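PDB 5NY5: 3,4-dihydroxybenzoate decarboxylase from Enterobacter cloacae, which probably catalyses the reversible decarboxylation of 3,4-dihydroxybenzoate to catechol as a UbiD-family enzyme that depends on prenylated FMN and a metal ion. Local coordinates for residues Ala100-Val105 with Leu234-Leu240; Leu151-Ala156 with Pro205-Met210; Thr162-Val167 with Thr227-Glu233. All coordinates share one frame; numbering follows the deposited sequence.

Interaction 1 (Ala100-Val105 with Leu234-Leu240); sequences AVKNPV and LGVAGAL
Ala100, near the end of helix 93-101, meets helix 234-241 by turning its methyl group toward Ala239 and Leu240. Its CB lies 3.9 Å from Ala239 CB and 3.8 Å from Leu240 CG. Val101 points its CB away from the partner helix, yet still reaches it: with CG1 anti to the backbone N (chi1 173°), CG2 is the branch that crosses over to Val236, 3.7 Å from Val236 CG1, while the same residue also packs on Phe222, a residue of the prenylated FMN site. The chain then leaves its helix and passes over the first turns of helix 234-241, a join between the N-terminal part of the UbiD chain and its Rift-related, flavin-binding domain. Here Asn103 O comes within 3.3 Å of Ala239 CB, and Pro104 settles over Gly235, the ring's CB 3.4 Å from Gly235 O. This stretch illustrates close chain-on-helix packing at glycines: at Gly235 and Gly238, which carry no side chain, the chain runs directly against the helix backbone. Val105 N donates to Gly235 O at 2.9 Å, with an N-H...O angle of 164°; that carbonyl also accepts the helical bond from Ala239 N. In return Gly235 CA makes a CA-H...O contact with Val105 O, and Val105 CB rests 3.5 Å from Gly238 C.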
ATOM      1  N   ALA A 100      12.946 -26.902 -34.372  1.00 64.49           N
ATOM      2  CA  ALA A 100      12.658 -28.268 -34.790  1.00 64.32           C
ATOM      3  C   ALA A 100      11.201 -28.638 -34.544  1.00 64.02           C
ATOM      4  O   ALA A 100      10.652 -29.487 -35.255  1.00 64.67           O
ATOM      5  CB  ALA A 100      13.584 -29.247 -34.069  1.00 62.82           C
ATOM      6  N   VAL A 101      10.565 -28.022 -33.545  1.00 63.20           N
ATOM      7  CA  VAL A 101       9.156 -28.294 -33.278  1.00 63.13           C
ATOM      8  C   VAL A 101       8.294 -27.875 -34.458  1.00 65.10           C
ATOM      9  O   VAL A 101       7.283 -28.520 -34.763  1.00 65.55           O
ATOM     10  CB  VAL A 101       8.722 -27.592 -31.975  1.00 62.14           C
ATOM     11  CG1 VAL A 101       7.222 -27.710 -31.765  1.00 62.47           C
ATOM     12  CG2 VAL A 101       9.461 -28.179 -30.790  1.00 60.30           C
ATOM     13  N   LYS A 102       8.685 -26.809 -35.157  1.00 66.47           N
ATOM     14  CA  LYS A 102       7.877 -26.285 -36.248  1.00 68.55           C
ATOM     15  C   LYS A 102       8.007 -27.093 -37.532  1.00 69.84           C
ATOM     16  O   LYS A 102       7.172 -26.938 -38.429  1.00 80.13           O
ATOM     17  CB  LYS A 102       8.248 -24.827 -36.515  1.00 69.78           C
ATOM     18  CG  LYS A 102       7.987 -23.910 -35.332  1.00 68.92           C
ATOM     19  CD  LYS A 102       8.471 -22.495 -35.599  1.00 73.22           C
ATOM     20  CE  LYS A 102       8.213 -21.597 -34.401  1.00 73.94           C
ATOM     21  NZ  LYS A 102       8.823 -22.150 -33.158  1.00 74.95           N
ATOM     22  N   ASN A 103       9.025 -27.941 -37.647  1.00 69.21           N
ATOM     23  CA  ASN A 103       9.228 -28.775 -38.834  1.00 70.51           C
ATOM     24  C   ASN A 103       9.530 -30.206 -38.409  1.00 69.11           C
ATOM     25  O   ASN A 103      10.624 -30.723 -38.650  1.00 69.04           O
ATOM     26  CB  ASN A 103      10.354 -28.214 -39.699  1.00 71.95           C
ATOM     27  CG  ASN A 103      10.147 -26.757 -40.055  1.00 73.43           C
ATOM     28  OD1 ASN A 103       9.686 -26.431 -41.146  1.00 75.57           O
ATOM     29  ND2 ASN A 103      10.493 -25.869 -39.131  1.00 73.75           N
ATOM     30  N   PRO A 104       8.572 -30.882 -37.780  1.00 68.15           N
ATOM     31  CA  PRO A 104       8.849 -32.215 -37.240  1.00 66.82           C
ATOM     32  C   PRO A 104       9.033 -33.247 -38.341  1.00 68.07           C
ATOM     33  O   PRO A 104       8.626 -33.062 -39.489  1.00 69.98           O
ATOM     34  CB  PRO A 104       7.607 -32.519 -36.399  1.00 65.98           C
ATOM     35  CG  PRO A 104       6.524 -31.754 -37.068  1.00 67.57           C
ATOM     36  CD  PRO A 104       7.162 -30.497 -37.600  1.00 68.53           C
ATOM     37  N   VAL A 105       9.668 -34.355 -37.968  1.00 67.10           N
ATOM     38  CA  VAL A 105       9.858 -35.501 -38.850  1.00 68.18           C
ATOM     39  C   VAL A 105       9.130 -36.682 -38.227  1.00 67.30           C
ATOM     40  O   VAL A 105       9.453 -37.097 -37.107  1.00 67.43           O
ATOM     41  CB  VAL A 105      11.345 -35.819 -39.070  1.00 68.22           C
ATOM     42  CG1 VAL A 105      11.497 -37.118 -39.844  1.00 69.29           C
ATOM     43  CG2 VAL A 105      12.021 -34.677 -39.809  1.00 69.50           C
ATOM     44  N   LEU A 234       7.049 -37.222 -30.941  1.00 62.74           N
ATOM     45  CA  LEU A 234       8.268 -37.824 -31.457  1.00 62.52           C
ATOM     46  C   LEU A 234       8.800 -37.101 -32.685  1.00 62.72           C
ATOM     47  O   LEU A 234       9.960 -37.311 -33.058  1.00 62.32           O
ATOM     48  CB  LEU A 234       8.026 -39.295 -31.795  1.00 63.88           C
ATOM     49  CG  LEU A 234       7.599 -40.196 -30.637  1.00 63.89           C
ATOM     50  CD1 LEU A 234       7.331 -41.606 -31.127  1.00 65.46           C
ATOM     51  CD2 LEU A 234       8.658 -40.205 -29.553  1.00 62.27           C
ATOM     52  N   GLY A 235       7.981 -36.261 -33.322  1.00 63.45           N
ATOM     53  CA  GLY A 235       8.427 -35.537 -34.497  1.00 63.81           C
ATOM     54  C   GLY A 235       9.532 -34.543 -34.220  1.00 62.25           C
ATOM     55  O   GLY A 235      10.298 -34.212 -35.131  1.00 62.44           O
ATOM     56  N   VAL A 236       9.632 -34.059 -32.981  1.00 60.83           N
ATOM     57  CA  VAL A 236      10.701 -33.132 -32.630  1.00 59.40           C
ATOM     58  C   VAL A 236      12.047 -33.842 -32.662  1.00 58.92           C
ATOM     59  O   VAL A 236      13.017 -33.344 -33.245  1.00 58.69           O
ATOM     60  CB  VAL A 236      10.428 -32.498 -31.255  1.00 58.15           C
ATOM     61  CG1 VAL A 236      11.397 -31.357 -30.992  1.00 57.44           C
ATOM     62  CG2 VAL A 236       8.990 -32.015 -31.171  1.00 59.36           C
ATOM     63  N   ALA A 237      12.122 -35.021 -32.041  1.00 58.90           N
ATOM     64  CA  ALA A 237      13.366 -35.784 -32.043  1.00 58.61           C
ATOM     65  C   ALA A 237      13.785 -36.155 -33.458  1.00 59.80           C
ATOM     66  O   ALA A 237      14.966 -36.047 -33.812  1.00 59.51           O
ATOM     67  CB  ALA A 237      13.215 -37.038 -31.185  1.00 58.65           C
ATOM     68  N   GLY A 238      12.832 -36.591 -34.284  1.00 61.26           N
ATOM     69  CA  GLY A 238      13.149 -36.882 -35.671  1.00 62.57           C
ATOM     70  C   GLY A 238      13.689 -35.673 -36.409  1.00 62.42           C
ATOM     71  O   GLY A 238      14.597 -35.790 -37.234  1.00 62.90           O
ATOM     72  N   ALA A 239      13.141 -34.493 -36.118  1.00 61.85           N
ATOM     73  CA  ALA A 239      13.650 -33.276 -36.741  1.00 61.71           C
ATOM     74  C   ALA A 239      15.018 -32.903 -36.184  1.00 63.63           C
ATOM     75  O   ALA A 239      15.883 -32.415 -36.921  1.00 65.79           O
ATOM     76  CB  ALA A 239      12.661 -32.132 -36.543  1.00 61.57           C
ATOM     77  N   LEU A 240      15.232 -33.128 -34.886  1.00 65.24           N
ATOM     78  CA  LEU A 240      16.516 -32.799 -34.278  1.00 57.90           C
ATOM     79  C   LEU A 240      17.638 -33.690 -34.795  1.00 58.39           C
ATOM     80  O   LEU A 240      18.802 -33.274 -34.801  1.00 57.93           O
ATOM     81  CB  LEU A 240      16.413 -32.905 -32.758  1.00 56.61           C
ATOM     82  CG  LEU A 240      15.668 -31.772 -32.055  1.00 55.85           C
ATOM     83  CD1 LEU A 240      15.117 -32.247 -30.725  1.00 55.17           C
ATOM     84  CD2 LEU A 240      16.590 -30.581 -31.854  1.00 54.94           C
TER

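Interaction 2 (Leu151-Ala156 with Pro205-Met210); sequences LGLVLA and PVTINM
Leu153 and Asn209 form a hydrogen-bonded pair between neighbouring antiparallel strands, 148-157 and 204-210, in the large sheet of the Rift-related domain. Asn209 does more than pair its backbone, and exemplifies a side-chain amide that shares a strand carbonyl. Its CG stands anti to its own carbonyl carbon (chi1 -52°), which sets the amide beside the backbone N and lets ND2 and N converge on Leu153 O. ND2 donates to that oxygen at 2.7 Å in an almost straight bond of 174°, with the acceptor lying in the amide plane. Asn209 N arrives from the opposite face of the carbonyl, so two bonds grip it. ND2 also donates to Thr207 OG1 at 3.2 Å, and OD1 accepts from Ile258 N; together these fix the amide's rotation. Thr207 OG1, bonded in turn to Lys256 O, sits between its backbone N and carbonyl carbon, from where it meets Leu155 CB at 3.4 Å. Leu155 crosses Asn209 at about a right angle, its CG against ND2. On the other face the strands meet through apolar groups: Val154 touches Val206 obliquely and Ile208 beside it. Val154 also packs on His170 of the prenylated FMN site. Where Gly152 carries no side chain, Ile208 CG2 approaches Gly152 CA to 3.8 Å.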
ATOM      1  N   LEU A 151      11.600 -41.676 -15.635  1.00 59.84           N
ATOM      2  CA  LEU A 151      11.701 -41.243 -17.025  1.00 59.53           C
ATOM      3  C   LEU A 151      11.060 -42.270 -17.948  1.00 60.30           C
ATOM      4  O   LEU A 151      11.651 -42.731 -18.927  1.00 59.87           O
ATOM      5  CB  LEU A 151      13.157 -40.984 -17.404  1.00 58.19           C
ATOM      6  CG  LEU A 151      13.800 -39.784 -16.706  1.00 65.23           C
ATOM      7  CD1 LEU A 151      15.275 -39.672 -17.056  1.00 56.41           C
ATOM      8  CD2 LEU A 151      13.062 -38.506 -17.070  1.00 58.08           C
ATOM      9  N   GLY A 152       9.823 -42.643 -17.636  1.00 61.62           N
ATOM     10  CA  GLY A 152       9.077 -43.547 -18.483  1.00 62.65           C
ATOM     11  C   GLY A 152       8.295 -42.819 -19.556  1.00 63.33           C
ATOM     12  O   GLY A 152       7.310 -42.137 -19.259  1.00 64.28           O
ATOM     13  N   LEU A 153       8.735 -42.940 -20.804  1.00 62.99           N
ATOM     14  CA  LEU A 153       8.014 -42.364 -21.935  1.00 63.82           C
ATOM     15  C   LEU A 153       6.862 -43.295 -22.288  1.00 65.49           C
ATOM     16  O   LEU A 153       7.083 -44.404 -22.785  1.00 65.70           O
ATOM     17  CB  LEU A 153       8.948 -42.164 -23.123  1.00 62.97           C
ATOM     18  CG  LEU A 153       8.317 -41.502 -24.348  1.00 63.84           C
ATOM     19  CD1 LEU A 153       8.163 -40.009 -24.130  1.00 63.74           C
ATOM     20  CD2 LEU A 153       9.129 -41.781 -25.593  1.00 63.37           C
ATOM     21  N   VAL A 154       5.635 -42.852 -22.035  1.00 66.85           N
ATOM     22  CA  VAL A 154       4.451 -43.692 -22.170  1.00 68.67           C
ATOM     23  C   VAL A 154       3.781 -43.408 -23.505  1.00 69.82           C
ATOM     24  O   VAL A 154       3.497 -42.250 -23.834  1.00 70.01           O
ATOM     25  CB  VAL A 154       3.473 -43.463 -21.006  1.00 69.74           C
ATOM     26  CG1 VAL A 154       2.230 -44.312 -21.192  1.00 71.81           C
ATOM     27  CG2 VAL A 154       4.144 -43.784 -19.684  1.00 68.74           C
ATOM     28  N   LEU A 155       3.529 -44.464 -24.275  1.00 70.73           N
ATOM     29  CA  LEU A 155       2.757 -44.389 -25.505  1.00 72.23           C
ATOM     30  C   LEU A 155       1.373 -44.975 -25.264  1.00 74.42           C
ATOM     31  O   LEU A 155       1.233 -45.991 -24.576  1.00 74.82           O
ATOM     32  CB  LEU A 155       3.446 -45.143 -26.647  1.00 71.97           C
ATOM     33  CG  LEU A 155       4.922 -44.854 -26.927  1.00 69.94           C
ATOM     34  CD1 LEU A 155       5.395 -45.604 -28.159  1.00 70.19           C
ATOM     35  CD2 LEU A 155       5.159 -43.377 -27.098  1.00 69.18           C
ATOM     36  N   ALA A 156       0.353 -44.335 -25.830  1.00 76.00           N
ATOM     37  CA  ALA A 156      -1.016 -44.807 -25.669  1.00 78.35           C
ATOM     38  C   ALA A 156      -1.855 -44.305 -26.834  1.00 80.09           C
ATOM     39  O   ALA A 156      -1.507 -43.325 -27.498  1.00 79.50           O
ATOM     40  CB  ALA A 156      -1.614 -44.351 -24.335  1.00 78.72           C
ATOM     41  N   PRO A 205      -4.169 -50.420 -23.128  1.00 85.96           N
ATOM     42  CA  PRO A 205      -2.795 -50.897 -23.345  1.00 83.92           C
ATOM     43  C   PRO A 205      -1.829 -49.726 -23.465  1.00 81.48           C
ATOM     44  O   PRO A 205      -2.095 -48.753 -24.174  1.00 81.54           O
ATOM     45  CB  PRO A 205      -2.890 -51.683 -24.660  1.00 85.13           C
ATOM     46  CG  PRO A 205      -4.328 -51.535 -25.143  1.00 87.78           C
ATOM     47  CD  PRO A 205      -4.944 -50.414 -24.377  1.00 87.81           C
ATOM     48  N   VAL A 206      -0.699 -49.828 -22.763  1.00 79.48           N
ATOM     49  CA  VAL A 206       0.332 -48.799 -22.778  1.00 77.17           C
ATOM     50  C   VAL A 206       1.700 -49.462 -22.859  1.00 75.53           C
ATOM     51  O   VAL A 206       1.879 -50.622 -22.484  1.00 75.98           O
ATOM     52  CB  VAL A 206       0.267 -47.881 -21.536  1.00 76.45           C
ATOM     53  CG1 VAL A 206      -1.019 -47.064 -21.533  1.00 78.09           C
ATOM     54  CG2 VAL A 206       0.385 -48.707 -20.265  1.00 76.52           C
ATOM     55  N   THR A 207       2.669 -48.707 -23.366  1.00 73.77           N
ATOM     56  CA  THR A 207       4.071 -49.095 -23.330  1.00 72.06           C
ATOM     57  C   THR A 207       4.864 -48.015 -22.611  1.00 70.15           C
ATOM     58  O   THR A 207       4.621 -46.820 -22.802  1.00 69.86           O
ATOM     59  CB  THR A 207       4.648 -49.309 -24.731  1.00 71.85           C
ATOM     60  OG1 THR A 207       4.757 -48.049 -25.404  1.00 71.15           O
ATOM     61  CG2 THR A 207       3.757 -50.241 -25.536  1.00 73.99           C
ATOM     62  N   ILE A 208       5.808 -48.442 -21.784  1.00 69.03           N
ATOM     63  CA  ILE A 208       6.632 -47.546 -20.985  1.00 67.36           C
ATOM     64  C   ILE A 208       8.055 -47.653 -21.511  1.00 65.86           C
ATOM     65  O   ILE A 208       8.736 -48.661 -21.291  1.00 65.70           O
ATOM     66  CB  ILE A 208       6.553 -47.892 -19.495  1.00 67.48           C
ATOM     67  CG1 ILE A 208       5.089 -47.936 -19.059  1.00 69.28           C
ATOM     68  CG2 ILE A 208       7.330 -46.881 -18.677  1.00 65.96           C
ATOM     69  CD1 ILE A 208       4.825 -48.849 -17.895  1.00 70.11           C
ATOM     70  N   ASN A 209       8.504 -46.615 -22.206  1.00 64.93           N
ATOM     71  CA  ASN A 209       9.774 -46.631 -22.918  1.00 63.74           C
ATOM     72  C   ASN A 209      10.820 -45.891 -22.098  1.00 62.16           C
ATOM     73  O   ASN A 209      10.640 -44.714 -21.773  1.00 61.76           O
ATOM     74  CB  ASN A 209       9.617 -45.995 -24.298  1.00 63.93           C
ATOM     75  CG  ASN A 209       8.471 -46.595 -25.087  1.00 65.71           C
ATOM     76  OD1 ASN A 209       8.679 -47.424 -25.971  1.00 66.24           O
ATOM     77  ND2 ASN A 209       7.250 -46.182 -24.769  1.00 66.80           N
HETATM   78  N   MSE A 210      11.909 -46.578 -21.767  1.00 61.43           N
HETATM   79  CA  MSE A 210      12.959 -45.999 -20.937  1.00 60.11           C
HETATM   80  C   MSE A 210      14.345 -46.248 -21.526  1.00 59.22           C
HETATM   81  O   MSE A 210      14.615 -47.319 -22.066  1.00 59.69           O
HETATM   82  CB  MSE A 210      12.879 -46.561 -19.517  1.00 60.34           C
HETATM   83  CG  MSE A 210      11.538 -46.348 -18.841  1.00 61.37           C
HETATM   84 SE   MSE A 210      11.427 -47.155 -17.076  1.00 61.91          SE
HETATM   85  CE  MSE A 210      11.739 -49.012 -17.575  1.00 62.75           C
TER

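Interaction 3 (Thr162-Val167 with Thr227-Glu233); sequences TSLTDV and TPFGYNE
Thr165 and Tyr231 are set at about a right angle where the start of strand 165-174 meets the loop that leads into helix 234-241, within the Rift-related domain and beside the manganese site. The pair is an example of one threonine serving a ring and a backbone at once. Its methyl CG2 lies over one face of the tyrosine ring, offset toward the rim and 3.7 Å from the centroid, a CH-pi contact. Because OG1 stands between the backbone N and the carbonyl carbon (chi1 66°), it turns to the loop's backbone and accepts from Tyr231 N at 2.9 Å. Val167 CG1 closes on the same ring in its plane, at the CD1 edge, and Tyr231 OH is held by Glu255. At the outer end, the Phe229 ring lies against Ser163, whose CA sits over its centre, 3.8 Å from the centroid, and Phe229 N donates to Ser163 O. The inner end is acidic. Val167 CG2 packs 3.5 Å from Glu233 CB, the two side chains lying alongside and pointing opposite ways. Asp166 OD1 and Glu233 OE1, two acceptors with no bond between them, come within 3.3 Å, the carboxylate planes 34° apart, while Asp166 OD2 accepts from Ile190 N. Both residues are manganese ligands in this protein, with His189, but no metal is bound in this chain. A water bridges them, donating at short distances, 2.5 Å to Asp166 OD1 and 2.6 Å to Glu233 OE1.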
ATOM      1  N   THR A 162      -8.102 -45.442 -32.632  1.00 95.96           N
ATOM      2  CA  THR A 162      -6.675 -45.704 -32.473  1.00 95.96           C
ATOM      3  C   THR A 162      -5.804 -44.679 -33.195  1.00 93.78           C
ATOM      4  O   THR A 162      -4.643 -44.487 -32.814  1.00 91.32           O
ATOM      5  CB  THR A 162      -6.357 -47.118 -32.971  1.00 93.36           C
ATOM      6  OG1 THR A 162      -7.279 -48.045 -32.384  1.00 95.29           O
ATOM      7  CG2 THR A 162      -4.942 -47.528 -32.586  1.00 90.51           C
ATOM      8  N   SER A 163      -6.343 -43.994 -34.207  1.00 93.03           N
ATOM      9  CA  SER A 163      -5.596 -42.949 -34.897  1.00 91.80           C
ATOM     10  C   SER A 163      -5.245 -41.774 -33.993  1.00 90.13           C
ATOM     11  O   SER A 163      -4.450 -40.919 -34.396  1.00 88.78           O
ATOM     12  CB  SER A 163      -6.392 -42.447 -36.104  1.00 94.33           C
ATOM     13  OG  SER A 163      -7.620 -41.865 -35.699  1.00 96.42           O
ATOM     14  N   LEU A 164      -5.817 -41.707 -32.794  1.00 90.35           N
ATOM     15  CA  LEU A 164      -5.528 -40.653 -31.830  1.00 88.96           C
ATOM     16  C   LEU A 164      -4.535 -41.185 -30.806  1.00 86.41           C
ATOM     17  O   LEU A 164      -4.854 -42.108 -30.049  1.00 86.70           O
ATOM     18  CB  LEU A 164      -6.809 -40.180 -31.145  1.00 91.06           C
ATOM     19  CG  LEU A 164      -7.885 -39.624 -32.076  1.00 93.93           C
ATOM     20  CD1 LEU A 164      -9.201 -39.456 -31.335  1.00 96.27           C
ATOM     21  CD2 LEU A 164      -7.430 -38.303 -32.675  1.00 93.42           C
ATOM     22  N   THR A 165      -3.340 -40.602 -30.782  1.00 84.08           N
ATOM     23  CA  THR A 165      -2.249 -41.086 -29.952  1.00 81.65           C
ATOM     24  C   THR A 165      -1.765 -39.993 -29.009  1.00 80.16           C
ATOM     25  O   THR A 165      -1.977 -38.799 -29.241  1.00 80.63           O
ATOM     26  CB  THR A 165      -1.074 -41.573 -30.810  1.00 80.18           C
ATOM     27  OG1 THR A 165      -0.499 -40.461 -31.507  1.00 80.83           O
ATOM     28  CG2 THR A 165      -1.544 -42.606 -31.819  1.00 81.85           C
ATOM     29  N   ASP A 166      -1.100 -40.421 -27.939  1.00 78.49           N
ATOM     30  CA  ASP A 166      -0.515 -39.501 -26.973  1.00 77.00           C
ATOM     31  C   ASP A 166       0.743 -40.128 -26.397  1.00 77.95           C
ATOM     32  O   ASP A 166       0.710 -41.272 -25.932  1.00 74.73           O
ATOM     33  CB  ASP A 166      -1.502 -39.170 -25.850  1.00 78.22           C
ATOM     34  CG  ASP A 166      -0.974 -38.110 -24.906  1.00 77.00           C
ATOM     35  OD1 ASP A 166      -0.362 -37.136 -25.391  1.00 76.23           O
ATOM     36  OD2 ASP A 166      -1.167 -38.254 -23.680  1.00 76.94           O
ATOM     37  N   VAL A 167       1.847 -39.387 -26.435  1.00 73.86           N
ATOM     38  CA  VAL A 167       3.103 -39.814 -25.832  1.00 71.76           C
ATOM     39  C   VAL A 167       3.492 -38.776 -24.787  1.00 72.39           C
ATOM     40  O   VAL A 167       3.405 -37.567 -25.036  1.00 73.80           O
ATOM     41  CB  VAL A 167       4.207 -40.024 -26.889  1.00 72.81           C
ATOM     42  CG1 VAL A 167       3.595 -40.229 -28.275  1.00 78.66           C
ATOM     43  CG2 VAL A 167       5.231 -38.902 -26.901  1.00 70.37           C
ATOM     44  N   THR A 227      -2.102 -35.683 -35.614  1.00 75.92           N
ATOM     45  CA  THR A 227      -2.294 -36.191 -36.963  1.00 77.87           C
ATOM     46  C   THR A 227      -2.633 -37.672 -36.873  1.00 84.63           C
ATOM     47  O   THR A 227      -2.419 -38.297 -35.831  1.00 79.49           O
ATOM     48  CB  THR A 227      -1.032 -35.980 -37.814  1.00 77.05           C
ATOM     49  OG1 THR A 227       0.047 -36.757 -37.280  1.00 76.20           O
ATOM     50  CG2 THR A 227      -0.638 -34.510 -37.838  1.00 75.83           C
ATOM     51  N   PRO A 228      -3.181 -38.259 -37.943  1.00 91.83           N
ATOM     52  CA  PRO A 228      -3.592 -39.672 -37.868  1.00 92.75           C
ATOM     53  C   PRO A 228      -2.401 -40.585 -37.621  1.00 90.48           C
ATOM     54  O   PRO A 228      -1.418 -40.560 -38.367  1.00 91.86           O
ATOM     55  CB  PRO A 228      -4.223 -39.930 -39.243  1.00 97.31           C
ATOM     56  CG  PRO A 228      -4.586 -38.583 -39.762  1.00 98.57           C
ATOM     57  CD  PRO A 228      -3.537 -37.660 -39.240  1.00 95.79           C
ATOM     58  N   PHE A 229      -2.505 -41.405 -36.573  1.00 87.29           N
ATOM     59  CA  PHE A 229      -1.419 -42.288 -36.145  1.00 83.46           C
ATOM     60  C   PHE A 229      -0.106 -41.515 -36.056  1.00 79.85           C
ATOM     61  O   PHE A 229       0.946 -41.958 -36.519  1.00 81.99           O
ATOM     62  CB  PHE A 229      -1.290 -43.495 -37.076  1.00 85.55           C
ATOM     63  CG  PHE A 229      -2.432 -44.470 -36.977  1.00 87.87           C
ATOM     64  CD1 PHE A 229      -2.383 -45.525 -36.082  1.00 87.56           C
ATOM     65  CD2 PHE A 229      -3.550 -44.338 -37.787  1.00 91.35           C
ATOM     66  CE1 PHE A 229      -3.427 -46.427 -35.989  1.00 88.71           C
ATOM     67  CE2 PHE A 229      -4.599 -45.237 -37.701  1.00 93.25           C
ATOM     68  CZ  PHE A 229      -4.537 -46.282 -36.800  1.00 92.31           C
ATOM     69  N   GLY A 230      -0.182 -40.333 -35.452  1.00 76.16           N
ATOM     70  CA  GLY A 230       0.896 -39.370 -35.514  1.00 74.29           C
ATOM     71  C   GLY A 230       2.025 -39.566 -34.526  1.00 72.17           C
ATOM     72  O   GLY A 230       3.193 -39.510 -34.916  1.00 71.24           O
ATOM     73  N   TYR A 231       1.695 -39.796 -33.254  1.00 71.52           N
ATOM     74  CA  TYR A 231       2.687 -39.803 -32.176  1.00 69.50           C
ATOM     75  C   TYR A 231       3.574 -38.563 -32.278  1.00 67.86           C
ATOM     76  O   TYR A 231       4.804 -38.639 -32.287  1.00 66.70           O
ATOM     77  CB  TYR A 231       3.524 -41.085 -32.201  1.00 69.52           C
ATOM     78  CG  TYR A 231       2.730 -42.366 -32.062  1.00 71.17           C
ATOM     79  CD1 TYR A 231       2.394 -42.867 -30.811  1.00 70.91           C
ATOM     80  CD2 TYR A 231       2.333 -43.085 -33.183  1.00 73.09           C
ATOM     81  CE1 TYR A 231       1.675 -44.039 -30.681  1.00 72.53           C
ATOM     82  CE2 TYR A 231       1.614 -44.259 -33.061  1.00 74.71           C
ATOM     83  CZ  TYR A 231       1.288 -44.731 -31.809  1.00 74.42           C
ATOM     84  OH  TYR A 231       0.575 -45.898 -31.682  1.00 76.14           O
ATOM     85  N   ASN A 232       2.921 -37.401 -32.356  1.00 67.90           N
ATOM     86  CA  ASN A 232       3.558 -36.203 -32.890  1.00 67.03           C
ATOM     87  C   ASN A 232       4.672 -35.660 -32.005  1.00 64.87           C
ATOM     88  O   ASN A 232       5.562 -34.972 -32.516  1.00 64.12           O
ATOM     89  CB  ASN A 232       2.504 -35.125 -33.127  1.00 67.76           C
ATOM     90  CG  ASN A 232       1.412 -35.581 -34.077  1.00 70.07           C
ATOM     91  OD1 ASN A 232       0.405 -36.156 -33.659  1.00 71.16           O
ATOM     92  ND2 ASN A 232       1.609 -35.329 -35.366  1.00 70.97           N
ATOM     93  N   GLU A 233       4.652 -35.940 -30.701  1.00 63.99           N
ATOM     94  CA  GLU A 233       5.737 -35.466 -29.853  1.00 62.08           C
ATOM     95  C   GLU A 233       7.071 -36.088 -30.239  1.00 61.55           C
ATOM     96  O   GLU A 233       8.122 -35.532 -29.905  1.00 60.16           O
ATOM     97  CB  GLU A 233       5.429 -35.745 -28.382  1.00 68.94           C
ATOM     98  CG  GLU A 233       4.277 -34.931 -27.820  1.00 71.88           C
ATOM     99  CD  GLU A 233       2.930 -35.583 -28.051  1.00 78.72           C
ATOM    100  OE1 GLU A 233       2.256 -35.923 -27.056  1.00 81.03           O
ATOM    101  OE2 GLU A 233       2.550 -35.765 -29.226  1.00 85.85           O
TER
HETATM  102  O   HOH W   1      -0.322 -35.944 -27.616  1.00 65.38           O

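From the N terminus, the chain first passes 100-105, whose partner 234-240 lies 129 residues further on; interaction 1 thus closes a long loop that encloses both other contacts, an example of local contacts layered along one chain. Within it, strand 148-157 supplies 151-156, and the loop and opening residues of strand 165-174, its neighbour in the same sheet, supply 162-167. Their partners come later in the same order, 205-210 and then 227-233, so interactions 2 and 3 cross along the chain. They also touch, through Leu155 against Val167 and a probable hydrogen bond between Asp166 N and Ala156 O. The segment 227-233 runs directly into 234-240, connecting the metal-site loop with the helix that interaction 1 ties to helix 93-101.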